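Local coordinates for CaaX farnesyltransferase beta subunit Ram1 (Aspergillus fumigatus, PDB 4L9P), which probably transfers a farnesyl group from farnesyl diphosphate to a cysteine near the C-terminus of target proteins, as the zinc-containing, peptide-binding half of a heterodimer, at residues K127-Y132 with G419-K424; D384-L389 with H448-S453; K225-W230 with A262-P267; W153-A158 with V207-M212. One frame throughout, in Å; residues are numbered along the deposited sequence. Where two conformers were deposited one is given.

How the contacts relate
All four contacts lie within the alpha-alpha toroid, at different distances from its reaction centre. Contact 4 reaches the isoprenoid site: its Trp153 touches the bound farnesyl diphosphate analogue, and the side chain of Leu208 lies about 8 Å from that ligand. Contact 1 lies toward the metal site, the side chain of Leu421 about 10 Å from the zinc ion and about 5 Å from that of its ligand His433; the centres of contacts 1 and 4 are 18 Å apart. Contact 3 packs on contact 4, Leu263 CD1 lying 3.5 Å from Leu208 CD2. Contact 2 is remote from the active site and lies across the chain's centre from contact 1, 34 Å between centres.

Contact 1 (K127-Y132 with G419-K424)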
# COMPACT_ATOMS: atom_id res chain seq x y z
N LYS B 127 -9.26 -19.58 -18.83
CA LYS B 127 -10.70 -19.66 -18.97
C LYS B 127 -11.41 -19.63 -17.59
O LYS B 127 -12.44 -18.98 -17.41
CB LYS B 127 -11.06 -20.95 -19.77
CG LYS B 127 -12.50 -21.31 -19.69
CD LYS B 127 -12.80 -22.57 -20.54
CE LYS B 127 -14.25 -23.02 -20.40
NZ LYS B 127 -14.41 -24.15 -21.36
N ASP B 128 -10.83 -20.31 -16.61
CA ASP B 128 -11.42 -20.30 -15.27
C ASP B 128 -11.44 -18.88 -14.72
O ASP B 128 -12.44 -18.44 -14.09
CB ASP B 128 -10.62 -21.15 -14.28
CG ASP B 128 -10.69 -22.66 -14.58
OD1 ASP B 128 -11.65 -23.10 -15.25
OD2 ASP B 128 -9.79 -23.39 -14.07
N HIS B 129 -10.34 -18.15 -14.87
CA HIS B 129 -10.31 -16.78 -14.33
C HIS B 129 -11.21 -15.81 -15.08
O HIS B 129 -11.82 -14.94 -14.44
CB HIS B 129 -8.88 -16.26 -14.28
CG HIS B 129 -7.99 -17.16 -13.47
ND1 HIS B 129 -8.40 -17.70 -12.26
CD2 HIS B 129 -6.73 -17.64 -13.72
CE1 HIS B 129 -7.43 -18.48 -11.80
NE2 HIS B 129 -6.40 -18.45 -12.65
N LEU B 130 -11.32 -15.96 -16.40
CA LEU B 130 -12.25 -15.12 -17.16
C LEU B 130 -13.67 -15.33 -16.62
O LEU B 130 -14.39 -14.37 -16.41
CB LEU B 130 -12.27 -15.51 -18.67
CG LEU B 130 -11.01 -15.04 -19.40
CD1 LEU B 130 -10.97 -15.68 -20.80
CD2 LEU B 130 -10.96 -13.54 -19.58
N GLU B 131 -14.09 -16.59 -16.45
CA GLU B 131 -15.45 -16.80 -15.98
C GLU B 131 -15.68 -16.21 -14.58
O GLU B 131 -16.75 -15.61 -14.31
CB GLU B 131 -15.81 -18.28 -16.02
CG GLU B 131 -15.78 -18.83 -17.45
CD GLU B 131 -16.10 -20.31 -17.52
OE1 GLU B 131 -16.44 -20.88 -16.45
OE2 GLU B 131 -16.03 -20.91 -18.64
N TYR B 132 -14.68 -16.33 -13.73
CA TYR B 132 -14.78 -15.77 -12.39
C TYR B 132 -14.96 -14.25 -12.47
O TYR B 132 -15.79 -13.68 -11.75
CB TYR B 132 -13.51 -16.13 -11.61
CG TYR B 132 -13.55 -15.66 -10.20
CD1 TYR B 132 -14.15 -16.43 -9.20
CD2 TYR B 132 -12.99 -14.41 -9.84
CE1 TYR B 132 -14.22 -16.01 -7.88
CE2 TYR B 132 -13.06 -13.96 -8.50
CZ TYR B 132 -13.66 -14.78 -7.54
OH TYR B 132 -13.73 -14.35 -6.24
N GLY B 419 -11.55 -21.10 -10.25
CA GLY B 419 -11.36 -19.78 -10.85
C GLY B 419 -11.16 -18.69 -9.81
O GLY B 419 -11.61 -18.82 -8.66
N GLY B 420 -10.48 -17.63 -10.24
CA GLY B 420 -10.09 -16.58 -9.30
C GLY B 420 -8.71 -16.88 -8.74
O GLY B 420 -8.23 -18.03 -8.66
N LEU B 421 -8.08 -15.80 -8.26
CA LEU B 421 -6.82 -15.95 -7.52
C LEU B 421 -7.00 -15.42 -6.10
O LEU B 421 -7.97 -14.70 -5.79
CB LEU B 421 -5.62 -15.27 -8.21
CG LEU B 421 -5.26 -15.99 -9.57
CD1 LEU B 421 -6.03 -15.30 -10.76
CD2 LEU B 421 -3.74 -15.95 -9.81
N ARG B 422 -6.08 -15.82 -5.24
CA ARG B 422 -6.23 -15.61 -3.79
C ARG B 422 -4.96 -15.03 -3.20
O ARG B 422 -3.85 -15.03 -3.78
CB ARG B 422 -6.57 -16.98 -3.13
CG ARG B 422 -5.45 -18.01 -3.33
CD ARG B 422 -5.89 -19.43 -2.89
NE ARG B 422 -4.87 -20.40 -3.25
CZ ARG B 422 -5.16 -21.63 -3.69
NH1 ARG B 422 -6.43 -22.06 -3.69
NH2 ARG B 422 -4.16 -22.44 -4.06
N ASP B 423 -5.14 -14.57 -1.95
CA ASP B 423 -4.03 -14.11 -1.14
C ASP B 423 -2.97 -15.16 -0.95
O ASP B 423 -1.79 -14.99 -1.28
CB ASP B 423 -4.70 -13.59 0.19
CG ASP B 423 -3.80 -13.56 1.41
OD1 ASP B 423 -2.60 -13.79 1.34
OD2 ASP B 423 -4.35 -13.23 2.51
N LYS B 424 -3.41 -16.32 -0.48
CA LYS B 424 -2.49 -17.41 -0.18
C LYS B 424 -3.32 -18.69 -0.08
O LYS B 424 -4.53 -18.61 0.05
CB LYS B 424 -1.68 -17.14 1.12
CG LYS B 424 -2.56 -17.07 2.39
CD LYS B 424 -1.64 -17.00 3.67
CE LYS B 424 -0.68 -15.83 3.71
NZ LYS B 424 -1.41 -14.47 3.72
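His129 and Tyr132 leave one helix by different first torsions and close on the same glycine. His129 has CG beside its backbone N (chi1 -57°), which turns the edge of the imidazole to the loop; Tyr132 has CG beside its carbonyl carbon instead (chi1 -177°) and lays its phenol face against Gly420. The backbone N of Gly420 donates to His129 ND1 at 2.9 Å, nearly in the ring plane but bent, with 133° at the hydrogen. NE2 of the same ring is hydrogen-bonded to Gln415 OE1, so the imidazole is held at both nitrogens, probably as the neutral tautomer protonated at NE2. Leu421 CD1 sits over the centre of one imidazole face, a CH-pi contact 3.5 Å from the centroid. A second CH-pi contact sets Gly420 CA 3.8 Å from the centroid of the Tyr132 ring, offset toward its rim. With no side chain at Gly419, its CA comes within 4.5 Å of Asp128 CA. The Gly-Gly-Leu run resembles the glycine-rich loops of prenyltransferase repeats. The loop that holds it joins helix 403-413 to helix 431-444, the latter bearing the zinc ligand His433. Leu421 continues into Ile410 of the first and Ala437 and Leu438 of the second, while Tyr132 touches Thr434, so helix 126-135 meets helix 431-444 both directly and by way of this loop.

Contact 2 (D384-L389 with H448-S453)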
# COMPACT_ATOMS: atom_id res chain seq x y z
N ASP B 384 18.18 3.58 -13.33
CA ASP B 384 18.64 3.54 -14.74
C ASP B 384 18.56 4.88 -15.45
O ASP B 384 19.36 5.17 -16.35
CB ASP B 384 17.73 2.61 -15.54
CG ASP B 384 17.95 1.16 -15.22
OD1 ASP B 384 19.01 0.81 -14.63
OD2 ASP B 384 17.04 0.37 -15.55
N GLY B 385 17.60 5.70 -15.06
CA GLY B 385 17.31 6.92 -15.78
C GLY B 385 16.47 6.69 -17.03
O GLY B 385 16.19 5.54 -17.44
N THR B 386 16.10 7.80 -17.64
CA THR B 386 15.21 7.81 -18.76
C THR B 386 15.93 7.24 -19.99
O THR B 386 17.10 7.56 -20.24
CB THR B 386 14.72 9.28 -18.96
OG1 THR B 386 13.80 9.58 -17.89
CG2 THR B 386 13.99 9.43 -20.24
N GLN B 387 15.25 6.36 -20.72
CA GLN B 387 15.82 5.74 -21.92
C GLN B 387 15.55 6.60 -23.13
O GLN B 387 14.42 6.92 -23.43
CB GLN B 387 15.30 4.31 -22.11
CG GLN B 387 15.38 3.49 -20.79
CD GLN B 387 16.80 3.10 -20.43
OE1 GLN B 387 17.44 2.37 -21.19
NE2 GLN B 387 17.31 3.58 -19.25
N PRO B 388 16.59 7.00 -23.85
CA PRO B 388 16.27 7.85 -25.01
C PRO B 388 15.76 6.99 -26.18
O PRO B 388 16.32 5.90 -26.42
CB PRO B 388 17.62 8.49 -25.34
CG PRO B 388 18.64 7.44 -24.89
CD PRO B 388 18.04 6.85 -23.61
N LEU B 389 14.72 7.43 -26.89
CA LEU B 389 14.33 6.68 -28.08
C LEU B 389 15.44 6.71 -29.15
O LEU B 389 15.68 5.70 -29.81
CB LEU B 389 12.99 7.14 -28.64
CG LEU B 389 11.74 6.78 -27.83
CD1 LEU B 389 10.53 6.77 -28.77
CD2 LEU B 389 11.90 5.46 -27.11
N HIS B 448 9.54 -2.60 -18.28
CA HIS B 448 8.79 -1.35 -18.23
C HIS B 448 9.84 -0.28 -17.93
O HIS B 448 10.60 -0.39 -16.97
CB HIS B 448 7.80 -1.40 -17.02
CG HIS B 448 6.59 -2.24 -17.31
ND1 HIS B 448 5.68 -1.95 -18.32
CD2 HIS B 448 6.11 -3.35 -16.67
CE1 HIS B 448 4.71 -2.86 -18.30
NE2 HIS B 448 4.94 -3.72 -17.31
N TYR B 449 9.86 0.78 -18.71
CA TYR B 449 10.88 1.84 -18.54
C TYR B 449 10.35 3.16 -19.01
O TYR B 449 9.35 3.20 -19.75
CB TYR B 449 12.15 1.46 -19.35
CG TYR B 449 11.87 1.13 -20.78
CD1 TYR B 449 11.57 -0.17 -21.18
CD2 TYR B 449 11.91 2.12 -21.75
CE1 TYR B 449 11.27 -0.45 -22.52
CE2 TYR B 449 11.65 1.82 -23.09
CZ TYR B 449 11.31 0.55 -23.45
OH TYR B 449 11.07 0.31 -24.79
N CYS B 450 10.94 4.27 -18.55
CA CYS B 450 10.45 5.59 -18.97
C CYS B 450 11.43 6.14 -20.04
O CYS B 450 12.59 5.74 -20.14
CB CYS B 450 10.25 6.53 -17.74
SG CYS B 450 11.77 6.86 -16.85
N THR B 451 10.92 7.02 -20.89
CA THR B 451 11.64 7.46 -22.08
C THR B 451 11.57 8.98 -22.19
O THR B 451 10.94 9.65 -21.37
CB THR B 451 11.02 6.83 -23.35
OG1 THR B 451 9.75 7.46 -23.61
CG2 THR B 451 10.88 5.31 -23.24
N ASP B 452 12.23 9.52 -23.21
CA ASP B 452 12.18 10.95 -23.50
C ASP B 452 11.07 11.28 -24.49
O ASP B 452 11.05 12.39 -25.06
CB ASP B 452 13.55 11.44 -24.04
CG ASP B 452 14.00 10.71 -25.34
OD1 ASP B 452 13.29 9.80 -25.79
OD2 ASP B 452 15.08 11.06 -25.91
N SER B 453 10.17 10.32 -24.71
CA SER B 453 9.05 10.49 -25.63
C SER B 453 7.71 10.35 -24.95
O SER B 453 7.34 9.25 -24.55
CB SER B 453 9.18 9.45 -26.75
OG SER B 453 8.20 9.73 -27.75
O HOH W 1 13.66 3.88 -17.36
O HOH W 2 10.90 10.04 -18.34
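A single beta bridge between Gln387 and Thr451 joins the loop after helix 375-384 to the chain leaving strand 446-449. Its firm bond runs from Gln387 N to Cys450 O at 2.8 Å, almost straight at 173°; the return bond, Asp452 N to Gln387 O, is long and weak. Between them Thr451 CA comes to 3.1 Å from Gln387 O as a CA-H...O contact. Gln387 thus bonds to the residues before and after Thr451 (acceptor Cys450 O, donor Asp452 N), the pattern of a parallel bridge, although the two chains diverge by 57° and no sheet follows. Asp452 extends the pairing with its side chain: CG stands between the backbone N and the carbonyl carbon, and OD1 takes the N-H of Leu389 at 3.0 Å on its syn side, from well out of the carboxylate plane. The proper sheet of this region is the two-stranded antiparallel one of 446-449 with 468-471, and the bridge attaches the 384-389 loop to the chain that follows its first strand. Gln387 bends at chi2 (-73°) to return NE2 to Gly385 O at 2.9 Å, above that carbonyl plane. Its CG lies 3.9 Å from Tyr449 CD2. One water links Gly385 O to Cys450 N; another donates to both Thr386 OG1 and Thr451 O, and Glu329 is a further partner of that hydroxyl. Thr451 OG1 closes an ST turn by accepting from Ser453 N, and is also bonded to Ser466 O. At the exposed end Leu389 splits its methyls, CD1 meeting Ser453 CB at 3.6 Å and CD2 approaching Thr451 CG2.

Contact 3 (K225-W230 with A262-P267)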
# COMPACT_ATOMS: atom_id res chain seq x y z
N LYS B 225 -14.69 20.02 -14.04
CA LYS B 225 -14.55 21.19 -13.19
C LYS B 225 -14.96 20.88 -11.75
O LYS B 225 -14.28 21.29 -10.79
CB LYS B 225 -15.36 22.39 -13.74
CG LYS B 225 -15.14 23.56 -12.85
CD LYS B 225 -15.64 24.81 -13.47
CE LYS B 225 -14.67 25.87 -13.19
NZ LYS B 225 -15.13 27.06 -13.87
N ALA B 226 -16.07 20.13 -11.57
CA ALA B 226 -16.51 19.86 -10.22
C ALA B 226 -15.52 18.88 -9.56
O ALA B 226 -15.24 18.99 -8.35
CB ALA B 226 -17.91 19.29 -10.24
N MET B 227 -14.96 17.95 -10.33
CA MET B 227 -13.91 17.08 -9.77
C MET B 227 -12.71 17.88 -9.25
O MET B 227 -12.17 17.56 -8.17
CB MET B 227 -13.40 16.11 -10.84
CG MET B 227 -12.30 15.14 -10.37
SD MET B 227 -12.95 13.82 -9.27
CE MET B 227 -13.76 12.77 -10.46
N TRP B 228 -12.26 18.87 -10.03
CA TRP B 228 -11.17 19.73 -9.61
C TRP B 228 -11.49 20.53 -8.33
O TRP B 228 -10.66 20.60 -7.41
CB TRP B 228 -10.89 20.68 -10.77
CG TRP B 228 -9.84 21.73 -10.57
CD1 TRP B 228 -8.48 21.56 -10.45
CD2 TRP B 228 -10.08 23.13 -10.57
NE1 TRP B 228 -7.85 22.79 -10.36
CE2 TRP B 228 -8.82 23.78 -10.43
CE3 TRP B 228 -11.25 23.89 -10.66
CZ2 TRP B 228 -8.68 25.21 -10.42
CZ3 TRP B 228 -11.13 25.30 -10.65
CH2 TRP B 228 -9.85 25.95 -10.54
N LYS B 229 -12.70 21.09 -8.26
CA LYS B 229 -13.06 21.81 -7.05
C LYS B 229 -13.08 20.90 -5.81
O LYS B 229 -12.58 21.28 -4.75
CB LYS B 229 -14.44 22.49 -7.21
CG LYS B 229 -14.37 23.67 -8.21
CD LYS B 229 -15.70 24.35 -8.32
CE LYS B 229 -15.57 25.65 -9.03
NZ LYS B 229 -16.87 26.31 -8.80
N TRP B 230 -13.63 19.70 -5.97
CA TRP B 230 -13.75 18.78 -4.86
C TRP B 230 -12.35 18.30 -4.47
O TRP B 230 -12.00 18.30 -3.27
CB TRP B 230 -14.68 17.60 -5.21
CG TRP B 230 -14.53 16.48 -4.24
CD1 TRP B 230 -14.92 16.45 -2.90
CD2 TRP B 230 -13.90 15.19 -4.50
NE1 TRP B 230 -14.52 15.26 -2.34
CE2 TRP B 230 -13.94 14.46 -3.29
CE3 TRP B 230 -13.37 14.60 -5.66
CZ2 TRP B 230 -13.42 13.18 -3.18
CZ3 TRP B 230 -12.85 13.36 -5.59
CH2 TRP B 230 -12.91 12.63 -4.34
N ALA B 262 -4.11 13.67 -13.00
CA ALA B 262 -3.32 13.50 -14.22
C ALA B 262 -4.15 12.95 -15.37
O ALA B 262 -4.08 13.47 -16.50
CB ALA B 262 -2.16 12.52 -13.98
N LEU B 263 -4.94 11.90 -15.13
CA LEU B 263 -5.63 11.30 -16.27
C LEU B 263 -6.74 12.23 -16.83
O LEU B 263 -7.08 12.10 -18.00
CB LEU B 263 -6.26 9.95 -15.89
CG LEU B 263 -5.21 8.89 -15.64
CD1 LEU B 263 -5.92 7.58 -15.12
CD2 LEU B 263 -4.42 8.54 -16.91
N LEU B 264 -7.31 13.13 -16.02
CA LEU B 264 -8.35 14.06 -16.46
C LEU B 264 -7.74 15.42 -16.89
O LEU B 264 -8.49 16.35 -17.22
CB LEU B 264 -9.36 14.29 -15.34
CG LEU B 264 -10.12 13.01 -14.89
CD1 LEU B 264 -11.14 13.48 -13.84
CD2 LEU B 264 -10.74 12.17 -16.00
N ASP B 265 -6.41 15.53 -16.90
CA ASP B 265 -5.68 16.78 -17.21
C ASP B 265 -6.32 17.96 -16.44
O ASP B 265 -6.69 19.00 -17.04
CB ASP B 265 -5.69 17.05 -18.72
CG ASP B 265 -4.81 18.25 -19.09
OD1 ASP B 265 -3.78 18.43 -18.37
OD2 ASP B 265 -5.17 19.04 -20.04
N LEU B 266 -6.47 17.83 -15.13
CA LEU B 266 -7.02 18.94 -14.39
C LEU B 266 -5.98 20.04 -14.23
O LEU B 266 -4.77 19.80 -14.31
CB LEU B 266 -7.42 18.49 -12.97
CG LEU B 266 -8.47 17.36 -12.96
CD1 LEU B 266 -8.88 17.01 -11.53
CD2 LEU B 266 -9.72 17.70 -13.83
N PRO B 267 -6.43 21.28 -14.00
CA PRO B 267 -5.43 22.32 -13.78
C PRO B 267 -4.56 22.05 -12.56
O PRO B 267 -5.05 21.59 -11.53
CB PRO B 267 -6.30 23.59 -13.53
CG PRO B 267 -7.59 23.30 -14.19
CD PRO B 267 -7.81 21.79 -13.96
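Met227 CG meets the CD1 methyls of two leucines, 4.0 Å from that of Leu264 and 4.1 Å from that of Leu266. The methionine chain crosses both leucines at about a right angle; the bend at chi2 swings the sulfur away, and that at chi3 turns CE back toward Leu264. Leu266 CD1 also rests 4.0 Å from Trp228 CA, bringing the leucine against the helix backbone. Next outward is the indole. Trp228 CG is anti to the backbone N (chi1 177°), which extends the ring from the helix toward Pro267. The pyrrolidine lies over one face of the indole, with Pro267 CD 3.8 Å from the centroid of the five-membered ring in a CH-pi contact; its CG and CB reach across toward NE1 and CE2. Phe517 meets the same indole edge-to-face, and Phe284 packs on it obliquely. At the polar rim Trp228 NE1 makes a weak hydrogen bond to Pro267 O, 3.3 Å and strongly bent, while its stronger partner is Ala269 O. Pro267 O is also bonded to His261 NE2. Helix 251-263 closes in a Schellman motif whose positive phi falls at Asp265 (46°), and this turn allows Leu264 and Leu266, on either side of it, both to point at helix 224-234. Leu264 O receives Arg224 NH2, a further polar tie between these two parts of the toroid. The chemistry implies a join fixed mainly by apolar fit and by proline on indole, with the buried indole N-H satisfied at its edge by backbone carbonyls.

Contact 4 (W153-A158 with V207-M212); sequences WMVYWA and VLSIAM
Apolar packing centres on Tyr156, whose ring lies among Leu208, Ser209 and Met212 of the facing helix. CG is anti to the backbone N (chi1 167°), carrying the ring across to the other helix. Met212 comes at about a right angle, and its last bend (chi3 -80°) brings the CE methyl to 3.4 Å from Tyr156 CD1. Leu208 instead runs alongside the tyrosine and points the same way, with CD1 3.5 Å from Tyr156 CE1. These tight approaches are oblique to the ring.

The polar atoms at this crossing find their partners elsewhere. Ser209 OG fits against the backbone of the first helix, 3.3 Å from Tyr156 CA, and touches Val155 CG1 at 3.6 Å. It does not bond to Tyr156 N; its partner is Ala205 O, one turn back in its own helix. Ser209 N lies at the edge of the Tyr156 ring, near its plane, a matter of proximity and not a bond. Consistent with the small side chain of Ser209, Tyr156 CA and Ser209 CA are 5.2 Å apart. The tyrosine hydroxyl is hydrogen-bonded to Val499 O.

The helix axes pass 8.9 Å apart, their N-to-C directions 40° from each other, consistent with neighbouring inner helices of the alpha-alpha barrel. Trp153, one turn before Tyr156, touches the bound isoprenoid analogue and packs on an apolar side chain of the bound peptide. Val155 meets Leu44 of the alpha subunit. Helix 431-444 lies against helix 151-164 as well, where its Tyr436 touches Trp153, Tyr156 and Trp157.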
# COMPACT_ATOMS: atom_id res chain seq x y z
N TRP B 153 -14.70 -0.02 -6.91
CA TRP B 153 -13.56 -0.94 -6.93
C TRP B 153 -13.90 -2.27 -7.59
O TRP B 153 -13.08 -2.83 -8.33
CB TRP B 153 -13.04 -1.25 -5.54
CG TRP B 153 -12.16 -0.23 -4.93
CD1 TRP B 153 -12.34 0.38 -3.71
CD2 TRP B 153 -10.88 0.21 -5.41
NE1 TRP B 153 -11.26 1.18 -3.43
CE2 TRP B 153 -10.35 1.11 -4.46
CE3 TRP B 153 -10.11 -0.11 -6.53
CZ2 TRP B 153 -9.11 1.71 -4.59
CZ3 TRP B 153 -8.85 0.52 -6.67
CH2 TRP B 153 -8.38 1.40 -5.70
N MET B 154 -15.07 -2.84 -7.29
CA MET B 154 -15.40 -4.17 -7.88
C MET B 154 -15.51 -4.09 -9.41
O MET B 154 -15.18 -5.06 -10.12
CB MET B 154 -16.71 -4.72 -7.27
CG MET B 154 -16.60 -4.75 -5.74
SD MET B 154 -18.16 -4.94 -4.91
CE MET B 154 -18.36 -6.49 -5.59
N VAL B 155 -15.94 -2.93 -9.91
CA VAL B 155 -15.95 -2.73 -11.37
C VAL B 155 -14.51 -2.66 -11.90
O VAL B 155 -14.16 -3.38 -12.84
CB VAL B 155 -16.72 -1.44 -11.76
CG1 VAL B 155 -16.58 -1.22 -13.28
CG2 VAL B 155 -18.20 -1.58 -11.35
N TYR B 156 -13.67 -1.86 -11.26
CA TYR B 156 -12.29 -1.72 -11.68
C TYR B 156 -11.55 -3.06 -11.62
O TYR B 156 -10.85 -3.40 -12.58
CB TYR B 156 -11.58 -0.67 -10.81
CG TYR B 156 -10.08 -0.75 -11.01
CD1 TYR B 156 -9.43 -0.30 -12.22
CD2 TYR B 156 -9.28 -1.32 -10.01
CE1 TYR B 156 -8.02 -0.48 -12.39
CE2 TYR B 156 -7.89 -1.50 -10.18
CZ TYR B 156 -7.28 -1.04 -11.36
OH TYR B 156 -5.93 -1.20 -11.51
N TRP B 157 -11.62 -3.78 -10.50
CA TRP B 157 -10.82 -5.02 -10.37
C TRP B 157 -11.20 -6.00 -11.45
O TRP B 157 -10.34 -6.71 -12.04
CB TRP B 157 -11.07 -5.70 -9.00
CG TRP B 157 -10.55 -4.85 -7.85
CD1 TRP B 157 -9.40 -4.10 -7.84
CD2 TRP B 157 -11.12 -4.74 -6.55
NE1 TRP B 157 -9.28 -3.47 -6.61
CE2 TRP B 157 -10.32 -3.85 -5.81
CE3 TRP B 157 -12.28 -5.29 -5.95
CZ2 TRP B 157 -10.63 -3.49 -4.49
CZ3 TRP B 157 -12.58 -4.94 -4.62
CH2 TRP B 157 -11.75 -4.05 -3.93
N ALA B 158 -12.51 -6.12 -11.73
CA ALA B 158 -12.96 -7.09 -12.77
C ALA B 158 -12.53 -6.61 -14.16
O ALA B 158 -12.02 -7.42 -14.95
CB ALA B 158 -14.48 -7.26 -12.68
N VAL B 207 -12.47 6.37 -12.61
CA VAL B 207 -11.70 6.91 -13.74
C VAL B 207 -10.92 5.85 -14.47
O VAL B 207 -10.86 5.86 -15.71
CB VAL B 207 -10.77 8.06 -13.25
CG1 VAL B 207 -9.77 8.50 -14.34
CG2 VAL B 207 -11.62 9.25 -12.82
N LEU B 208 -10.31 4.92 -13.75
CA LEU B 208 -9.56 3.85 -14.41
C LEU B 208 -10.52 2.93 -15.18
O LEU B 208 -10.17 2.44 -16.29
CB LEU B 208 -8.80 3.02 -13.36
CG LEU B 208 -7.59 3.73 -12.74
CD1 LEU B 208 -6.77 2.77 -11.91
CD2 LEU B 208 -6.70 4.50 -13.70
N SER B 209 -11.71 2.70 -14.62
CA SER B 209 -12.70 1.90 -15.36
C SER B 209 -13.13 2.57 -16.65
O SER B 209 -13.28 1.93 -17.70
CB SER B 209 -13.94 1.64 -14.48
OG SER B 209 -13.62 0.84 -13.32
N ILE B 210 -13.41 3.88 -16.57
CA ILE B 210 -13.77 4.65 -17.74
C ILE B 210 -12.65 4.63 -18.76
O ILE B 210 -12.92 4.50 -19.97
CB ILE B 210 -14.15 6.09 -17.28
CG1 ILE B 210 -15.53 6.05 -16.61
CG2 ILE B 210 -14.11 7.08 -18.45
CD1 ILE B 210 -15.85 7.32 -15.83
N ALA B 211 -11.40 4.73 -18.30
CA ALA B 211 -10.27 4.68 -19.22
C ALA B 211 -10.22 3.34 -19.94
O ALA B 211 -9.95 3.26 -21.15
CB ALA B 211 -8.93 4.95 -18.48
N MET B 212 -10.47 2.26 -19.22
CA MET B 212 -10.37 0.92 -19.84
C MET B 212 -11.47 0.72 -20.88
O MET B 212 -11.21 0.20 -21.98
CB MET B 212 -10.39 -0.23 -18.79
CG MET B 212 -9.09 -0.37 -18.11
SD MET B 212 -9.04 -1.76 -16.95
CE MET B 212 -9.91 -1.00 -15.51